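Local coordinates for alpha-fucosidase (PDB 2EAB), which probably hydrolyses alpha-1,2-linked L-fucose from glycans through this catalytic region of a longer, multidomain bifidobacterial glycoside hydrolase, at residues Leu374-Ser386 with Ile766-Glu778. Sequence-based numbering, arbitrary orientation.
Sequences LVYKYGRYLTIGS and IDGNFGNTSGVDE. With CA (calcium ion), chain C; EDO (1,2-ethanediol), chain G.
Tyr376 and Asp777 meet through a short hydrogen bond, Tyr376 OH donating to the syn lone pair of Asp777 OD1 at 2.7 Å, with ring and carboxylate planes turned 59° apart. The phenol reaches over because CG lies anti to the backbone N (chi1 171°); on the way it settles as a knob among Asn772, Thr773, Val776 and Asp777, with Tyr376 CD1 3.5 Å from Val776 CB. Thr773 OG1 donates in the carbonyl plane to Tyr376 O at 2.8 Å and also lies 3.1 Å from Gly379 CA, where any side chain would collide with it. Phe770 is the return knob, its CE1 edge 3.3 Å from Gly379 O, a carbonyl already bonded by Thr383 OG1. A water donates to Val375 O and Asn769 O and accepts from Asn769 ND2. In the second shell, Ser434 holds Asp777 OD2, while Ser386 O binds calcium with Glu77 and Leu393. A phenylalanine in place of Tyr376 would probably leave Asp777 OD1 without its phenolic donor in a buried setting. Two aromatic knobs, one from each helix, thus join segments 374-386 and 767-778 within the GH95 catalytic domain, of the six-hairpin clan; bonded at hydroxyl and carbonyl, Tyr376 is probably fixed in rotation, as is the doubly gripped carboxylate.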
ATOM      1  N   LEU A 374     -13.022 -13.042   3.072  1.00  8.52           N
ATOM      2  CA  LEU A 374     -12.101 -13.371   1.986  1.00  8.75           C
ATOM      3  C   LEU A 374     -11.393 -12.137   1.449  1.00  8.22           C
ATOM      4  O   LEU A 374     -10.180 -12.161   1.258  1.00  8.06           O
ATOM      5  CB  LEU A 374     -12.809 -14.095   0.842  1.00  9.66           C
ATOM      6  CG  LEU A 374     -13.067 -15.597   0.972  1.00 11.83           C
ATOM      7  CD1 LEU A 374     -13.840 -16.091  -0.245  1.00 13.45           C
ATOM      8  CD2 LEU A 374     -11.774 -16.392   1.155  1.00 14.19           C
ATOM      9  N   VAL A 375     -12.149 -11.073   1.205  1.00  7.71           N
ATOM     10  CA  VAL A 375     -11.545  -9.823   0.729  1.00  7.70           C
ATOM     11  C   VAL A 375     -10.551  -9.289   1.768  1.00  7.44           C
ATOM     12  O   VAL A 375      -9.443  -8.877   1.416  1.00  7.46           O
ATOM     13  CB  VAL A 375     -12.611  -8.771   0.354  1.00  7.83           C
ATOM     14  CG1 VAL A 375     -11.960  -7.422   0.044  1.00  8.38           C
ATOM     15  CG2 VAL A 375     -13.431  -9.264  -0.840  1.00  8.63           C
ATOM     16  N   TYR A 376     -10.938  -9.328   3.044  1.00  7.17           N
ATOM     17  CA  TYR A 376     -10.044  -8.941   4.129  1.00  7.12           C
ATOM     18  C   TYR A 376      -8.722  -9.715   4.065  1.00  7.23           C
ATOM     19  O   TYR A 376      -7.630  -9.132   4.081  1.00  7.25           O
ATOM     20  CB  TYR A 376     -10.712  -9.161   5.500  1.00  7.39           C
ATOM     21  CG  TYR A 376      -9.721  -8.960   6.618  1.00  7.29           C
ATOM     22  CD1 TYR A 376      -9.397  -7.679   7.053  1.00  6.83           C
ATOM     23  CD2 TYR A 376      -9.046 -10.041   7.184  1.00  8.46           C
ATOM     24  CE1 TYR A 376      -8.459  -7.482   8.054  1.00  7.81           C
ATOM     25  CE2 TYR A 376      -8.096  -9.852   8.179  1.00  8.51           C
ATOM     26  CZ  TYR A 376      -7.804  -8.572   8.604  1.00  7.50           C
ATOM     27  OH  TYR A 376      -6.863  -8.395   9.582  1.00  8.48           O
ATOM     28  N   LYS A 377      -8.839 -11.039   4.000  1.00  7.19           N
ATOM     29  CA  LYS A 377      -7.685 -11.928   4.015  1.00  7.44           C
ATOM     30  C   LYS A 377      -6.820 -11.746   2.772  1.00  7.31           C
ATOM     31  O   LYS A 377      -5.599 -11.884   2.830  1.00  7.37           O
ATOM     32  CB  LYS A 377      -8.148 -13.378   4.118  1.00  7.85           C
ATOM     33  CG  LYS A 377      -8.698 -13.736   5.486  1.00  8.26           C
ATOM     34  CD  LYS A 377      -9.447 -15.054   5.449  1.00  9.32           C
ATOM     35  CE  LYS A 377      -9.868 -15.450   6.849  1.00 10.13           C
ATOM     36  NZ  LYS A 377     -10.552 -16.770   6.874  1.00 11.31           N
ATOM     37  N   TYR A 378      -7.468 -11.434   1.651  1.00  7.46           N
ATOM     38  CA  TYR A 378      -6.777 -11.235   0.378  1.00  7.35           C
ATOM     39  C   TYR A 378      -5.809 -10.063   0.452  1.00  7.31           C
ATOM     40  O   TYR A 378      -4.737 -10.116  -0.144  1.00  6.98           O
ATOM     41  CB  TYR A 378      -7.792 -10.974  -0.726  1.00  7.63           C
ATOM     42  CG  TYR A 378      -7.394 -11.297  -2.159  1.00  7.71           C
ATOM     43  CD1 TYR A 378      -6.574 -12.384  -2.482  1.00  8.55           C
ATOM     44  CD2 TYR A 378      -7.922 -10.543  -3.197  1.00  7.85           C
ATOM     45  CE1 TYR A 378      -6.275 -12.680  -3.825  1.00  8.49           C
ATOM     46  CE2 TYR A 378      -7.639 -10.829  -4.522  1.00  8.35           C
ATOM     47  CZ  TYR A 378      -6.825 -11.897  -4.830  1.00  7.93           C
ATOM     48  OH  TYR A 378      -6.575 -12.185  -6.151  1.00  9.09           O
ATOM     49  N   GLY A 379      -6.181  -9.007   1.175  1.00  7.00           N
ATOM     50  CA  GLY A 379      -5.303  -7.856   1.339  1.00  6.77           C
ATOM     51  C   GLY A 379      -4.021  -8.236   2.050  1.00  6.93           C
ATOM     52  O   GLY A 379      -2.955  -7.709   1.746  1.00  7.31           O
ATOM     53  N   ARG A 380      -4.128  -9.150   3.010  1.00  6.69           N
ATOM     54  CA  ARG A 380      -2.947  -9.665   3.684  1.00  6.80           C
ATOM     55  C   ARG A 380      -2.137 -10.532   2.723  1.00  6.69           C
ATOM     56  O   ARG A 380      -0.933 -10.341   2.574  1.00  6.87           O
ATOM     57  CB  ARG A 380      -3.331 -10.435   4.951  1.00  6.78           C
ATOM     58  CG  ARG A 380      -4.009  -9.559   6.004  1.00  6.47           C
ATOM     59  CD  ARG A 380      -4.186 -10.259   7.342  1.00  6.85           C
ATOM     60  NE  ARG A 380      -2.919 -10.457   8.038  1.00  6.73           N
ATOM     61  CZ  ARG A 380      -2.257 -11.610   8.087  1.00  6.58           C
ATOM     62  NH1 ARG A 380      -2.729 -12.695   7.477  1.00  7.23           N
ATOM     63  NH2 ARG A 380      -1.123 -11.682   8.761  1.00  7.13           N
ATOM     64  N   TYR A 381      -2.813 -11.466   2.057  1.00  6.80           N
ATOM     65  CA  TYR A 381      -2.189 -12.323   1.055  1.00  6.89           C
ATOM     66  C   TYR A 381      -1.401 -11.515   0.016  1.00  6.65           C
ATOM     67  O   TYR A 381      -0.258 -11.846  -0.303  1.00  6.96           O
ATOM     68  CB  TYR A 381      -3.260 -13.183   0.365  1.00  7.28           C
ATOM     69  CG  TYR A 381      -2.715 -13.953  -0.807  1.00  7.08           C
ATOM     70  CD1 TYR A 381      -2.101 -15.186  -0.625  1.00  7.69           C
ATOM     71  CD2 TYR A 381      -2.777 -13.428  -2.098  1.00  6.99           C
ATOM     72  CE1 TYR A 381      -1.576 -15.887  -1.703  1.00  7.63           C
ATOM     73  CE2 TYR A 381      -2.253 -14.116  -3.180  1.00  7.51           C
ATOM     74  CZ  TYR A 381      -1.655 -15.343  -2.975  1.00  7.91           C
ATOM     75  OH  TYR A 381      -1.131 -16.024  -4.045  1.00  7.68           O
ATOM     76  N   LEU A 382      -2.022 -10.454  -0.496  1.00  6.37           N
ATOM     77  CA  LEU A 382      -1.434  -9.658  -1.571  1.00  6.53           C
ATOM     78  C   LEU A 382      -0.210  -8.887  -1.101  1.00  6.60           C
ATOM     79  O   LEU A 382       0.678  -8.595  -1.906  1.00  6.75           O
ATOM     80  CB  LEU A 382      -2.466  -8.717  -2.198  1.00  6.79           C
ATOM     81  CG  LEU A 382      -3.570  -9.397  -3.017  1.00  6.47           C
ATOM     82  CD1 LEU A 382      -4.654  -8.387  -3.341  1.00  8.01           C
ATOM     83  CD2 LEU A 382      -3.022 -10.049  -4.298  1.00  7.26           C
ATOM     84  N   THR A 383      -0.160  -8.568   0.195  1.00  6.40           N
ATOM     85  CA  THR A 383       1.036  -7.966   0.778  1.00  6.36           C
ATOM     86  C   THR A 383       2.194  -8.966   0.740  1.00  6.48           C
ATOM     87  O   THR A 383       3.297  -8.636   0.306  1.00  6.62           O
ATOM     88  CB  THR A 383       0.809  -7.500   2.235  1.00  6.27           C
ATOM     89  OG1 THR A 383      -0.325  -6.630   2.308  1.00  6.54           O
ATOM     90  CG2 THR A 383       2.026  -6.751   2.751  1.00  6.94           C
ATOM     91  N   ILE A 384       1.933 -10.191   1.196  1.00  6.59           N
ATOM     92  CA  ILE A 384       2.943 -11.247   1.164  1.00  7.08           C
ATOM     93  C   ILE A 384       3.453 -11.486  -0.265  1.00  6.90           C
ATOM     94  O   ILE A 384       4.649 -11.652  -0.479  1.00  6.94           O
ATOM     95  CB  ILE A 384       2.408 -12.565   1.780  1.00  7.34           C
ATOM     96  CG1 ILE A 384       1.910 -12.327   3.213  1.00  7.33           C
ATOM     97  CG2 ILE A 384       3.480 -13.659   1.740  1.00  8.48           C
ATOM     98  CD1 ILE A 384       1.098 -13.481   3.781  1.00  7.91           C
ATOM     99  N   GLY A 385       2.544 -11.487  -1.233  1.00  7.06           N
ATOM    100  CA  GLY A 385       2.919 -11.724  -2.624  1.00  7.04           C
ATOM    101  C   GLY A 385       3.710 -10.612  -3.295  1.00  7.16           C
ATOM    102  O   GLY A 385       4.491 -10.876  -4.211  1.00  7.14           O
ATOM    103  N   SER A 386       3.517  -9.371  -2.848  1.00  6.89           N
ATOM    104  CA  SER A 386       4.095  -8.202  -3.538  1.00  6.88           C
ATOM    105  C   SER A 386       5.165  -7.418  -2.775  1.00  6.94           C
ATOM    106  O   SER A 386       5.876  -6.611  -3.375  1.00  6.92           O
ATOM    107  CB  SER A 386       2.990  -7.232  -3.968  1.00  7.13           C
ATOM    108  OG  SER A 386       2.382  -6.608  -2.852  1.00  7.57           O
ATOM    109  N   ILE A 766      -4.549  -1.919  -6.843  1.00  5.65           N
ATOM    110  CA  ILE A 766      -4.420  -2.735  -5.636  1.00  5.78           C
ATOM    111  C   ILE A 766      -4.663  -1.949  -4.343  1.00  5.59           C
ATOM    112  O   ILE A 766      -4.976  -2.534  -3.295  1.00  6.00           O
ATOM    113  CB  ILE A 766      -3.050  -3.450  -5.604  1.00  5.66           C
ATOM    114  CG1 ILE A 766      -3.114  -4.729  -4.763  1.00  6.43           C
ATOM    115  CG2 ILE A 766      -1.931  -2.493  -5.172  1.00  5.79           C
ATOM    116  CD1 ILE A 766      -1.927  -5.659  -4.965  1.00  6.83           C
ATOM    117  N   ASP A 767      -4.533  -0.625  -4.421  1.00  5.61           N
ATOM    118  CA  ASP A 767      -4.689   0.228  -3.246  1.00  6.00           C
ATOM    119  C   ASP A 767      -5.915  -0.139  -2.410  1.00  5.98           C
ATOM    120  O   ASP A 767      -5.797  -0.388  -1.203  1.00  5.95           O
ATOM    121  CB  ASP A 767      -4.668   1.728  -3.602  1.00  6.38           C
ATOM    122  CG  ASP A 767      -5.489   2.082  -4.844  1.00  6.49           C
ATOM    123  OD1 ASP A 767      -6.609   1.571  -5.043  1.00  6.69           O
ATOM    124  OD2 ASP A 767      -5.003   2.927  -5.625  1.00  7.95           O
ATOM    125  N   GLY A 768      -7.076  -0.225  -3.057  1.00  6.24           N
ATOM    126  CA  GLY A 768      -8.326  -0.534  -2.364  1.00  6.42           C
ATOM    127  C   GLY A 768      -8.380  -1.908  -1.724  1.00  6.33           C
ATOM    128  O   GLY A 768      -9.110  -2.101  -0.755  1.00  6.34           O
ATOM    129  N   ASN A 769      -7.617  -2.865  -2.250  1.00  6.24           N
ATOM    130  CA  ASN A 769      -7.488  -4.168  -1.587  1.00  6.41           C
ATOM    131  C   ASN A 769      -6.839  -4.000  -0.215  1.00  6.29           C
ATOM    132  O   ASN A 769      -7.324  -4.525   0.798  1.00  6.35           O
ATOM    133  CB  ASN A 769      -6.662  -5.147  -2.425  1.00  6.48           C
ATOM    134  CG  ASN A 769      -7.442  -5.754  -3.574  1.00  6.36           C
ATOM    135  OD1 ASN A 769      -7.145  -5.495  -4.740  1.00  6.55           O
ATOM    136  ND2 ASN A 769      -8.444  -6.572  -3.253  1.00  7.04           N
ATOM    137  N   PHE A 770      -5.743  -3.250  -0.189  1.00  6.50           N
ATOM    138  CA  PHE A 770      -5.047  -2.975   1.059  1.00  6.42           C
ATOM    139  C   PHE A 770      -5.868  -2.065   1.977  1.00  6.30           C
ATOM    140  O   PHE A 770      -5.867  -2.240   3.201  1.00  6.11           O
ATOM    141  CB  PHE A 770      -3.668  -2.381   0.768  1.00  6.62           C
ATOM    142  CG  PHE A 770      -2.758  -3.291  -0.022  1.00  6.24           C
ATOM    143  CD1 PHE A 770      -2.515  -4.597   0.396  1.00  7.32           C
ATOM    144  CD2 PHE A 770      -2.122  -2.831  -1.171  1.00  6.78           C
ATOM    145  CE1 PHE A 770      -1.663  -5.427  -0.315  1.00  7.55           C
ATOM    146  CE2 PHE A 770      -1.253  -3.651  -1.878  1.00  7.42           C
ATOM    147  CZ  PHE A 770      -1.033  -4.955  -1.459  1.00  7.71           C
ATOM    148  N   GLY A 771      -6.588  -1.120   1.380  1.00  6.25           N
ATOM    149  CA  GLY A 771      -7.460  -0.221   2.134  1.00  6.52           C
ATOM    150  C   GLY A 771      -8.587  -0.954   2.835  1.00  6.42           C
ATOM    151  O   GLY A 771      -8.960  -0.608   3.955  1.00  6.29           O
ATOM    152  N   ASN A 772      -9.124  -1.978   2.181  1.00  6.19           N
ATOM    153  CA  ASN A 772     -10.165  -2.808   2.781  1.00  6.47           C
ATOM    154  C   ASN A 772      -9.658  -3.498   4.052  1.00  6.35           C
ATOM    155  O   ASN A 772     -10.280  -3.406   5.116  1.00  6.48           O
ATOM    156  CB  ASN A 772     -10.689  -3.829   1.764  1.00  6.81           C
ATOM    157  CG  ASN A 772     -11.733  -4.741   2.351  1.00  7.16           C
ATOM    158  OD1 ASN A 772     -11.407  -5.659   3.104  1.00  7.68           O
ATOM    159  ND2 ASN A 772     -12.995  -4.493   2.019  1.00  7.77           N
ATOM    160  N   THR A 773      -8.517  -4.169   3.944  1.00  6.72           N
ATOM    161  CA  THR A 773      -7.920  -4.868   5.084  1.00  6.83           C
ATOM    162  C   THR A 773      -7.683  -3.894   6.232  1.00  6.07           C
ATOM    163  O   THR A 773      -8.017  -4.185   7.383  1.00  6.11           O
ATOM    164  CB  THR A 773      -6.612  -5.556   4.666  1.00  6.85           C
ATOM    165  OG1 THR A 773      -6.902  -6.476   3.609  1.00  7.11           O
ATOM    166  CG2 THR A 773      -5.974  -6.310   5.827  1.00  7.62           C
ATOM    167  N   SER A 774      -7.140  -2.721   5.919  1.00  5.85           N
ATOM    168  CA  SER A 774      -6.903  -1.714   6.941  1.00  6.23           C
ATOM    169  C   SER A 774      -8.207  -1.265   7.586  1.00  6.38           C
ATOM    170  O   SER A 774      -8.281  -1.120   8.808  1.00  6.23           O
ATOM    171  CB  SER A 774      -6.175  -0.506   6.361  1.00  6.66           C
ATOM    172  OG  SER A 774      -5.996   0.489   7.352  1.00  7.17           O
ATOM    173  N   GLY A 775      -9.234  -1.048   6.768  1.00  6.43           N
ATOM    174  CA  GLY A 775     -10.517  -0.556   7.264  1.00  6.50           C
ATOM    175  C   GLY A 775     -11.182  -1.520   8.229  1.00  6.47           C
ATOM    176  O   GLY A 775     -11.715  -1.120   9.264  1.00  6.81           O
ATOM    177  N   VAL A 776     -11.144  -2.805   7.895  1.00  6.40           N
ATOM    178  CA  VAL A 776     -11.650  -3.832   8.799  1.00  7.01           C
ATOM    179  C   VAL A 776     -10.851  -3.829  10.107  1.00  6.96           C
ATOM    180  O   VAL A 776     -11.435  -3.873  11.196  1.00  7.03           O
ATOM    181  CB  VAL A 776     -11.654  -5.224   8.140  1.00  7.17           C
ATOM    182  CG1 VAL A 776     -12.042  -6.299   9.144  1.00  7.88           C
ATOM    183  CG2 VAL A 776     -12.614  -5.243   6.953  1.00  7.88           C
ATOM    184  N   ASP A 777      -9.525  -3.755  10.010  1.00  6.74           N
ATOM    185  CA  ASP A 777      -8.700  -3.649  11.211  1.00  7.06           C
ATOM    186  C   ASP A 777      -9.151  -2.484  12.084  1.00  6.76           C
ATOM    187  O   ASP A 777      -9.317  -2.655  13.288  1.00  6.80           O
ATOM    188  CB  ASP A 777      -7.218  -3.486  10.869  1.00  6.97           C
ATOM    189  CG  ASP A 777      -6.556  -4.788  10.450  1.00  7.11           C
ATOM    190  OD1 ASP A 777      -7.239  -5.828  10.407  1.00  7.24           O
ATOM    191  OD2 ASP A 777      -5.335  -4.772  10.158  1.00  8.10           O
ATOM    192  N   GLU A 778      -9.373  -1.318  11.472  1.00  6.69           N
ATOM    193  CA  GLU A 778      -9.743  -0.121  12.223  1.00  6.86           C
ATOM    194  C   GLU A 778     -11.131  -0.227  12.854  1.00  6.92           C
ATOM    195  O   GLU A 778     -11.389   0.411  13.868  1.00  6.70           O
ATOM    196  CB  GLU A 778      -9.633   1.145  11.363  1.00  6.92           C
ATOM    197  CG  GLU A 778      -8.225   1.448  10.836  1.00  6.72           C
ATOM    198  CD  GLU A 778      -7.214   1.835  11.912  1.00  6.91           C
ATOM    199  OE1 GLU A 778      -7.492   2.742  12.727  1.00  6.76           O
ATOM    200  OE2 GLU A 778      -6.111   1.242  11.915  1.00  8.15           O
TER
HETATM  201 CA    CA C 899       7.891  -5.592  -4.798  1.00  8.30          CA
HETATM  202  C1  EDO G4807      -4.045   3.831  10.445  1.00 42.74           C
HETATM  203  O1  EDO G4807      -4.510   3.523  11.852  1.00 37.02           O
HETATM  204  C2  EDO G4807      -3.246   2.557   9.963  1.00 43.60           C
HETATM  205  O2  EDO G4807      -2.163   2.349  10.903  1.00 37.12           O
HETATM  206  O   HOH W   1      -8.451  -6.922  -0.275  1.00  7.87           O